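Glutathione S-transferase (Bombyx mori, PDB 5ZFG) metabolises the insecticide diazinon and, as a member of the glutathione S-transferase superfamily, probably conjugates glutathione to electrophilic compounds. Local coordinates at residues Arg18-Ala23 / Asp196-Ser201; Leu163-Met168 / Trp186-Phe190. All coordinates share one frame; numbering follows the deposited sequence.

Contact 1: Arg18-Ala23 / Asp196-Ser201. With EDO (1,2-ethanediol), chain G.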
ATOM      1  N   ARG B  18       4.726  16.252  -0.438  1.00  8.36           N
ATOM      2  CA  ARG B  18       5.419  17.541  -0.500  1.00  7.45           C
ATOM      3  C   ARG B  18       6.791  17.467   0.159  1.00  5.03           C
ATOM      4  O   ARG B  18       7.766  18.003  -0.378  1.00  7.61           O
ATOM      5  CB  ARG B  18       4.552  18.634   0.128  1.00  7.78           C
ATOM      6  CG  ARG B  18       3.340  18.975  -0.741  1.00  6.95           C
ATOM      7  CD  ARG B  18       2.331  19.879  -0.026  1.00  9.16           C
ATOM      8  NE  ARG B  18       3.039  21.017   0.542  1.00 10.10           N
ATOM      9  CZ  ARG B  18       2.721  21.619   1.681  1.00  7.84           C
ATOM     10  NH1 ARG B  18       1.672  21.231   2.390  1.00  7.55           N
ATOM     11  NH2 ARG B  18       3.469  22.619   2.115  1.00  9.93           N
ATOM     12  N   GLN B  19       6.888  16.817   1.322  1.00  5.55           N
ATOM     13  CA  GLN B  19       8.175  16.672   1.997  1.00  9.26           C
ATOM     14  C   GLN B  19       9.182  15.939   1.114  1.00  8.78           C
ATOM     15  O   GLN B  19      10.334  16.369   0.987  1.00  8.40           O
ATOM     16  CB  GLN B  19       7.990  15.952   3.332  1.00  8.98           C
ATOM     17  CG  GLN B  19       7.204  16.773   4.341  1.00  8.45           C
ATOM     18  CD  GLN B  19       6.926  15.979   5.574  1.00 10.65           C
ATOM     19  OE1 GLN B  19       6.490  14.821   5.492  1.00 11.40           O
ATOM     20  NE2 GLN B  19       7.175  16.575   6.734  1.00 12.20           N
ATOM     21  N   ALA B  20       8.757  14.855   0.458  1.00  8.65           N
ATOM     22  CA  ALA B  20       9.661  14.147  -0.442  1.00  8.55           C
ATOM     23  C   ALA B  20      10.123  15.037  -1.600  1.00  8.88           C
ATOM     24  O   ALA B  20      11.310  15.048  -1.950  1.00 10.09           O
ATOM     25  CB  ALA B  20       8.989  12.882  -0.982  1.00  6.87           C
ATOM     26  N   LEU B  21       9.190  15.759  -2.234  1.00  7.26           N
ATOM     27  CA  LEU B  21       9.563  16.638  -3.340  1.00  9.95           C
ATOM     28  C   LEU B  21      10.553  17.698  -2.879  1.00 11.21           C
ATOM     29  O   LEU B  21      11.523  17.998  -3.585  1.00 10.71           O
ATOM     30  CB  LEU B  21       8.324  17.296  -3.943  1.00  8.92           C
ATOM     31  CG  LEU B  21       7.401  16.404  -4.786  1.00  5.77           C
ATOM     32  CD1 LEU B  21       6.008  17.026  -4.846  1.00  5.47           C
ATOM     33  CD2 LEU B  21       7.977  16.172  -6.194  1.00  9.12           C
ATOM     34  N   VAL B  22      10.332  18.253  -1.685  1.00 11.90           N
ATOM     35  CA  VAL B  22      11.233  19.270  -1.144  1.00 12.22           C
ATOM     36  C   VAL B  22      12.585  18.660  -0.795  1.00 13.74           C
ATOM     37  O   VAL B  22      13.637  19.213  -1.146  1.00 14.94           O
ATOM     38  CB  VAL B  22      10.571  19.958   0.069  1.00 12.94           C
ATOM     39  CG1 VAL B  22      11.567  20.826   0.841  1.00 12.94           C
ATOM     40  CG2 VAL B  22       9.371  20.776  -0.386  1.00  9.45           C
ATOM     41  N   ALA B  23      12.583  17.497  -0.129  1.00 12.01           N
ATOM     42  CA  ALA B  23      13.844  16.853   0.247  1.00 12.42           C
ATOM     43  C   ALA B  23      14.671  16.488  -0.978  1.00 16.75           C
ATOM     44  O   ALA B  23      15.908  16.572  -0.958  1.00 17.96           O
ATOM     45  CB  ALA B  23      13.569  15.613   1.088  1.00 12.96           C
ATOM     46  N   ASP B 196      12.992  22.299   8.048  1.00 16.80           N
ATOM     47  CA  ASP B 196      12.252  22.723   6.862  0.52 17.15           C
ATOM     48  C   ASP B 196      11.150  21.728   6.511  1.00 16.84           C
ATOM     49  O   ASP B 196      10.025  22.121   6.174  1.00 14.49           O
ATOM     50  CB  ASP B 196      13.213  22.886   5.684  0.52 19.15           C
ATOM     51  CG  ASP B 196      13.982  21.599   5.369  0.52 18.65           C
ATOM     52  OD1 ASP B 196      14.470  20.935   6.317  0.52 18.43           O
ATOM     53  OD2 ASP B 196      14.088  21.245   4.172  0.52 23.10           O
ATOM     54  N   LEU B 197      11.452  20.437   6.589  1.00 11.70           N
ATOM     55  CA  LEU B 197      10.440  19.420   6.310  1.00 13.93           C
ATOM     56  C   LEU B 197       9.373  19.396   7.394  1.00 15.42           C
ATOM     57  O   LEU B 197       8.174  19.277   7.099  1.00 13.13           O
ATOM     58  CB  LEU B 197      11.111  18.059   6.183  1.00  9.92           C
ATOM     59  CG  LEU B 197      12.193  17.967   5.098  1.00 10.28           C
ATOM     60  CD1 LEU B 197      12.703  16.522   4.960  1.00 10.88           C
ATOM     61  CD2 LEU B 197      11.672  18.514   3.755  1.00 10.25           C
ATOM     62  N   TRP B 198       9.783  19.521   8.655  1.00 11.97           N
ATOM     63  CA  TRP B 198       8.803  19.535   9.732  1.00 13.52           C
ATOM     64  C   TRP B 198       7.875  20.739   9.614  1.00 16.01           C
ATOM     65  O   TRP B 198       6.698  20.650   9.974  1.00 11.20           O
ATOM     66  CB  TRP B 198       9.494  19.504  11.109  1.00 14.71           C
ATOM     67  CG  TRP B 198       8.500  19.806  12.176  1.00 12.91           C
ATOM     68  CD1 TRP B 198       8.391  20.963  12.898  1.00 21.69           C
ATOM     69  CD2 TRP B 198       7.393  18.983  12.568  1.00 15.57           C
ATOM     70  NE1 TRP B 198       7.302  20.896  13.736  1.00 18.56           N
ATOM     71  CE2 TRP B 198       6.674  19.691  13.554  1.00 20.78           C
ATOM     72  CE3 TRP B 198       6.947  17.711  12.191  1.00 13.84           C
ATOM     73  CZ2 TRP B 198       5.539  19.170  14.169  1.00 21.24           C
ATOM     74  CZ3 TRP B 198       5.818  17.195  12.806  1.00 16.32           C
ATOM     75  CH2 TRP B 198       5.125  17.924  13.778  1.00 19.82           C
ATOM     76  N   LYS B 199       8.362  21.861   9.062  1.00 13.74           N
ATOM     77  CA  LYS B 199       7.488  23.019   8.866  1.00 14.62           C
ATOM     78  C   LYS B 199       6.249  22.664   8.058  1.00 11.88           C
ATOM     79  O   LYS B 199       5.179  23.237   8.284  1.00 11.63           O
ATOM     80  CB  LYS B 199       8.239  24.147   8.156  1.00 20.50           C
ATOM     81  CG  LYS B 199       8.805  25.211   9.073  1.00 34.47           C
ATOM     82  CD  LYS B 199       9.154  26.464   8.278  1.00 39.22           C
ATOM     83  CE  LYS B 199       9.581  27.604   9.188  1.00 45.07           C
ATOM     84  NZ  LYS B 199      11.033  27.500   9.502  1.00 42.41           N
ATOM     85  N   ILE B 200       6.387  21.752   7.093  1.00 11.82           N
ATOM     86  CA  ILE B 200       5.244  21.302   6.300  1.00  9.24           C
ATOM     87  C   ILE B 200       4.240  20.567   7.188  1.00  7.21           C
ATOM     88  O   ILE B 200       3.030  20.816   7.123  1.00  9.85           O
ATOM     89  CB  ILE B 200       5.733  20.423   5.128  1.00  7.09           C
ATOM     90  CG1 ILE B 200       6.574  21.252   4.151  1.00  8.95           C
ATOM     91  CG2 ILE B 200       4.545  19.789   4.387  1.00  9.34           C
ATOM     92  CD1 ILE B 200       7.318  20.427   3.109  1.00  9.52           C
ATOM     93  N   SER B 201       4.731  19.666   8.044  1.00  8.50           N
ATOM     94  CA  SER B 201       3.845  18.980   8.988  1.00  6.29           C
ATOM     95  C   SER B 201       3.247  19.953   9.996  1.00 10.57           C
ATOM     96  O   SER B 201       2.066  19.850  10.354  1.00  9.34           O
ATOM     97  CB  SER B 201       4.613  17.885   9.725  1.00 11.29           C
ATOM     98  OG  SER B 201       5.210  16.951   8.851  1.00  9.02           O
TER
HETATM   99  C1  EDO G 301       6.251  22.626   0.156  0.86 18.86           C
HETATM  100  O1  EDO G 301       5.145  22.727  -0.756  0.86 11.59           O
HETATM  101  C2  EDO G 301       6.353  23.837   1.086  0.86 14.57           C
HETATM  102  O2  EDO G 301       7.742  24.172   1.326  0.86 23.85           O
HETATM  103  O   HOH W   1       2.015  22.248   5.254  1.00 14.24           O
HETATM  104  O   HOH W   2      15.435  20.347   1.368  1.00 33.92           O
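Gln19 NE2 donates to the backbone oxygen Leu197 O at 2.9 Å with an N-H...O angle of 170°, joining the thioredoxin-like N-terminal domain of the glutathione transferase fold to its helical C-terminal domain. The acceptor lies in the amide plane of Gln19, whereas NE2 stands well above the carbonyl plane of Leu197. The side chain is extended beyond CG (chi2 174°), which carries the amide to the other helix. Its OE1 is hydrogen-bonded to Asn165 ND2, and Asn165 OD1 to Ser201 OG. A leucine in place of Gln19 would probably leave Leu197 O and Asn165 ND2 without these partners in the buried part of the interface. The axes of the two short helical segments run nearly antiparallel (160°), 9.6 Å apart at closest approach, and Val22 CG1 packs on Leu197 CD2 at 3.7 Å. Ala23 CB meets the other leucine methyl, CD1. At the more exposed margin Ile200 CG2 lies over one face of the Arg18 guanidinium, 3.7 Å from Arg18 CZ and offset toward the rim. Arg18 NE bonds O1 of an ethanediol, probably from the crystallisation liquor, while a water accepts from Arg18 NH1 and donates to Ile200 O at 2.6 Å.

Contact 2: Leu163-Met168 / Trp186-Phe190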
ATOM      1  N   LEU B 163       4.765   7.984   8.161  1.00  5.95           N
ATOM      2  CA  LEU B 163       4.667   7.676   9.585  1.00  6.30           C
ATOM      3  C   LEU B 163       4.794   8.941  10.430  1.00  6.80           C
ATOM      4  O   LEU B 163       4.104   9.082  11.448  1.00  9.64           O
ATOM      5  CB  LEU B 163       5.730   6.649   9.979  1.00  7.13           C
ATOM      6  CG  LEU B 163       5.601   5.280   9.267  1.00  4.33           C
ATOM      7  CD1 LEU B 163       6.885   4.459   9.390  1.00  7.04           C
ATOM      8  CD2 LEU B 163       4.407   4.528   9.850  1.00  8.55           C
ATOM      9  N   ILE B 164       5.652   9.877  10.010  1.00  6.00           N
ATOM     10  CA  ILE B 164       5.771  11.143  10.738  1.00  9.38           C
ATOM     11  C   ILE B 164       4.427  11.859  10.759  1.00  5.83           C
ATOM     12  O   ILE B 164       3.939  12.295  11.807  1.00  6.37           O
ATOM     13  CB  ILE B 164       6.858  12.036  10.111  1.00  6.00           C
ATOM     14  CG1 ILE B 164       8.263  11.558  10.518  1.00  8.90           C
ATOM     15  CG2 ILE B 164       6.594  13.505  10.513  1.00  8.82           C
ATOM     16  CD1 ILE B 164       8.578  11.773  11.994  1.00 10.81           C
ATOM     17  N   ASN B 165       3.794  11.968   9.595  1.00  8.63           N
ATOM     18  CA  ASN B 165       2.548  12.711   9.500  1.00  5.31           C
ATOM     19  C   ASN B 165       1.372  11.982  10.149  1.00 10.68           C
ATOM     20  O   ASN B 165       0.437  12.636  10.626  1.00  9.77           O
ATOM     21  CB  ASN B 165       2.292  13.042   8.037  1.00  6.28           C
ATOM     22  CG  ASN B 165       3.281  14.065   7.526  1.00  7.93           C
ATOM     23  OD1 ASN B 165       3.427  15.134   8.135  1.00 10.22           O
ATOM     24  ND2 ASN B 165       3.977  13.756   6.441  1.00  6.70           N
ATOM     25  N   SER B 166       1.387  10.647  10.194  1.00  5.45           N
ATOM     26  CA  SER B 166       0.406   9.950  11.022  1.00  7.84           C
ATOM     27  C   SER B 166       0.608  10.302  12.498  1.00 10.56           C
ATOM     28  O   SER B 166      -0.347  10.628  13.215  1.00  9.87           O
ATOM     29  CB  SER B 166       0.511   8.438  10.802  1.00  9.00           C
ATOM     30  OG  SER B 166       0.183   8.085   9.460  1.00 10.22           O
ATOM     31  N   THR B 167       1.860  10.246  12.965  1.00  8.82           N
ATOM     32  CA  THR B 167       2.169  10.536  14.366  1.00  8.12           C
ATOM     33  C   THR B 167       1.877  11.992  14.709  1.00 10.58           C
ATOM     34  O   THR B 167       1.472  12.302  15.839  1.00 10.80           O
ATOM     35  CB  THR B 167       3.641  10.208  14.640  1.00 11.21           C
ATOM     36  OG1 THR B 167       3.928   8.865  14.192  1.00 11.09           O
ATOM     37  CG2 THR B 167       3.953  10.329  16.135  1.00 10.73           C
ATOM     38  N   MET B 168       2.065  12.887  13.741  1.00  9.65           N
ATOM     39  CA  MET B 168       1.753  14.296  13.943  1.00 12.58           C
ATOM     40  C   MET B 168       0.299  14.494  14.354  1.00 12.25           C
ATOM     41  O   MET B 168       0.000  15.391  15.154  1.00 12.81           O
ATOM     42  CB  MET B 168       2.088  15.083  12.667  1.00  8.70           C
ATOM     43  CG  MET B 168       1.601  16.551  12.683  1.00 11.71           C
ATOM     44  SD  MET B 168      -0.120  16.736  12.163  1.00 10.78           S
ATOM     45  CE  MET B 168       0.107  16.466  10.396  1.00 10.01           C
ATOM     46  N   TRP B 186      12.474   9.303  17.776  1.00 17.56           N
ATOM     47  CA  TRP B 186      12.509   9.412  16.317  1.00 17.06           C
ATOM     48  C   TRP B 186      11.706  10.616  15.834  1.00 13.47           C
ATOM     49  O   TRP B 186      12.177  11.405  15.000  1.00 14.27           O
ATOM     50  CB  TRP B 186      11.974   8.109  15.710  1.00 16.62           C
ATOM     51  CG  TRP B 186      11.373   8.201  14.328  1.00 10.71           C
ATOM     52  CD1 TRP B 186      12.041   8.206  13.144  1.00 16.23           C
ATOM     53  CD2 TRP B 186       9.975   8.242  14.002  1.00 11.75           C
ATOM     54  NE1 TRP B 186      11.152   8.271  12.095  1.00 15.68           N
ATOM     55  CE2 TRP B 186       9.878   8.292  12.596  1.00 12.80           C
ATOM     56  CE3 TRP B 186       8.802   8.246  14.760  1.00 12.69           C
ATOM     57  CZ2 TRP B 186       8.655   8.335  11.935  1.00 11.22           C
ATOM     58  CZ3 TRP B 186       7.588   8.308  14.103  1.00 14.80           C
ATOM     59  CH2 TRP B 186       7.525   8.353  12.699  1.00 10.54           C
ATOM     60  N   TYR B 187      10.488  10.767  16.351  1.00 12.74           N
ATOM     61  CA  TYR B 187       9.604  11.852  15.938  1.00 12.34           C
ATOM     62  C   TYR B 187      10.210  13.209  16.273  1.00 18.38           C
ATOM     63  O   TYR B 187      10.239  14.122  15.435  1.00 11.48           O
ATOM     64  CB  TYR B 187       8.250  11.659  16.623  1.00  8.06           C
ATOM     65  CG  TYR B 187       7.186  12.686  16.343  1.00 14.69           C
ATOM     66  CD1 TYR B 187       6.473  12.694  15.143  1.00 12.15           C
ATOM     67  CD2 TYR B 187       6.857  13.629  17.302  1.00 17.00           C
ATOM     68  CE1 TYR B 187       5.467  13.630  14.919  1.00 12.37           C
ATOM     69  CE2 TYR B 187       5.879  14.551  17.087  1.00 13.10           C
ATOM     70  CZ  TYR B 187       5.185  14.564  15.903  1.00 16.17           C
ATOM     71  OH  TYR B 187       4.204  15.506  15.727  1.00 12.39           O
ATOM     72  N   ASN B 188      10.735  13.354  17.491  1.00 17.28           N
ATOM     73  CA  ASN B 188      11.300  14.644  17.874  1.00 19.14           C
ATOM     74  C   ASN B 188      12.659  14.899  17.233  1.00 17.94           C
ATOM     75  O   ASN B 188      12.968  16.049  16.906  1.00 19.86           O
ATOM     76  CB  ASN B 188      11.378  14.740  19.397  1.00 20.37           C
ATOM     77  CG  ASN B 188      10.029  15.027  20.011  1.00 20.14           C
ATOM     78  OD1 ASN B 188       9.522  16.144  19.918  1.00 27.59           O
ATOM     79  ND2 ASN B 188       9.418  14.008  20.614  1.00 21.38           N
ATOM     80  N   ASP B 189      13.476  13.859  17.032  1.00 18.91           N
ATOM     81  CA  ASP B 189      14.718  14.037  16.283  1.00 21.96           C
ATOM     82  C   ASP B 189      14.450  14.509  14.857  1.00 24.61           C
ATOM     83  O   ASP B 189      15.257  15.255  14.284  1.00 17.43           O
ATOM     84  CB  ASP B 189      15.518  12.733  16.238  1.00 23.44           C
ATOM     85  CG  ASP B 189      16.257  12.440  17.536  1.00 28.15           C
ATOM     86  OD1 ASP B 189      16.192  13.251  18.487  1.00 29.54           O
ATOM     87  OD2 ASP B 189      16.897  11.372  17.595  1.00 34.54           O
ATOM     88  N   PHE B 190      13.337  14.070  14.261  1.00 18.51           N
ATOM     89  CA  PHE B 190      13.013  14.504  12.905  1.00 18.71           C
ATOM     90  C   PHE B 190      12.838  16.017  12.847  1.00 17.56           C
ATOM     91  O   PHE B 190      13.350  16.677  11.928  1.00 16.81           O
ATOM     92  CB  PHE B 190      11.753  13.781  12.414  1.00 17.63           C
ATOM     93  CG  PHE B 190      11.263  14.257  11.076  1.00 16.77           C
ATOM     94  CD1 PHE B 190      11.817  13.764   9.900  1.00 14.90           C
ATOM     95  CD2 PHE B 190      10.241  15.197  10.991  1.00 15.81           C
ATOM     96  CE1 PHE B 190      11.362  14.208   8.651  1.00 12.40           C
ATOM     97  CE2 PHE B 190       9.784  15.647   9.755  1.00 11.66           C
ATOM     98  CZ  PHE B 190      10.351  15.148   8.585  1.00  9.63           C
TER
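Ile164 pushes its CD1 methyl into a hollow walled by three aromatic side chains, Trp186, Tyr187 and Phe190. The closest wall is the indole: Ile164 CD1 lies 3.4 Å from Trp186 CZ2 and over the face of the six-membered ring, a CH-pi contact offset toward the rim. CG1 of the same isoleucine sits over the centre of the Phe190 ring, 4.1 Å from the centroid and only 11° off the normal, so two successive carbons of one branch serve two ring faces. The bend at chi2 (-69°) lays the CG1-CD1 bond along the indole face, with both carbons over its CZ2 side, while CG2 rests near Phe190 CE2. Tyr187 supplies the third wall through CD1.

The two segments belong to helices 160-172 and 181-193 of the all-helical C-terminal domain of the glutathione transferase fold. Their short axes are steeply crossed (104°), 10.7 Å apart at closest approach, and Ile164, touching all three rings, is the main bump.

A second bump is Thr167 CG2, which lies over the Tyr187 face 4.0 Å from the ring centroid. The hydroxyl of the same residue is satisfied within its own helix and by Tyr106: Thr167 OG1 donates to Leu163 O at 2.8 Å and is also hydrogen-bonded to Tyr106 OH. Leu163 O takes Thr167 N as well, the two donors arriving from opposite faces of its plane. The CH2-CZ3 edge of the indole abuts helix 160-172, with the backbone carbon Leu163 C and Thr167 OG1 near the ring plane and Leu163 CB packing on Trp186 CH2. Trp186 NE1 bonds Asp160 OD1. Tyr187, its hydroxyl hydrogen-bonded to Glu171 OE1, reaches past Thr167 and crosses Met168 obliquely. There Tyr187 OH comes 3.3 Å from Met168 CA.

From the N terminus, helix 12-23 of the thioredoxin-like domain comes first, and its partner in contact 1 arrives 173 residues later on helix 195-208. Within that long loop lies contact 2, which closes a much shorter one, with 18 residues separating its nearest ends, between helices 160-172 and 181-193. The contacts are therefore nested, not crossed: contact 1 ties the two domains together, whereas contact 2 is internal to the helical domain. Their centres are 12 Å apart and they touch directly. Asn165 of segment 163-168 is the residue they share, while Trp198 CH2 packs 3.2 Å from Tyr187 OH and Leu197 CB 3.8 Å from Phe190 CZ, joining consecutive helices 181-193 and 195-208.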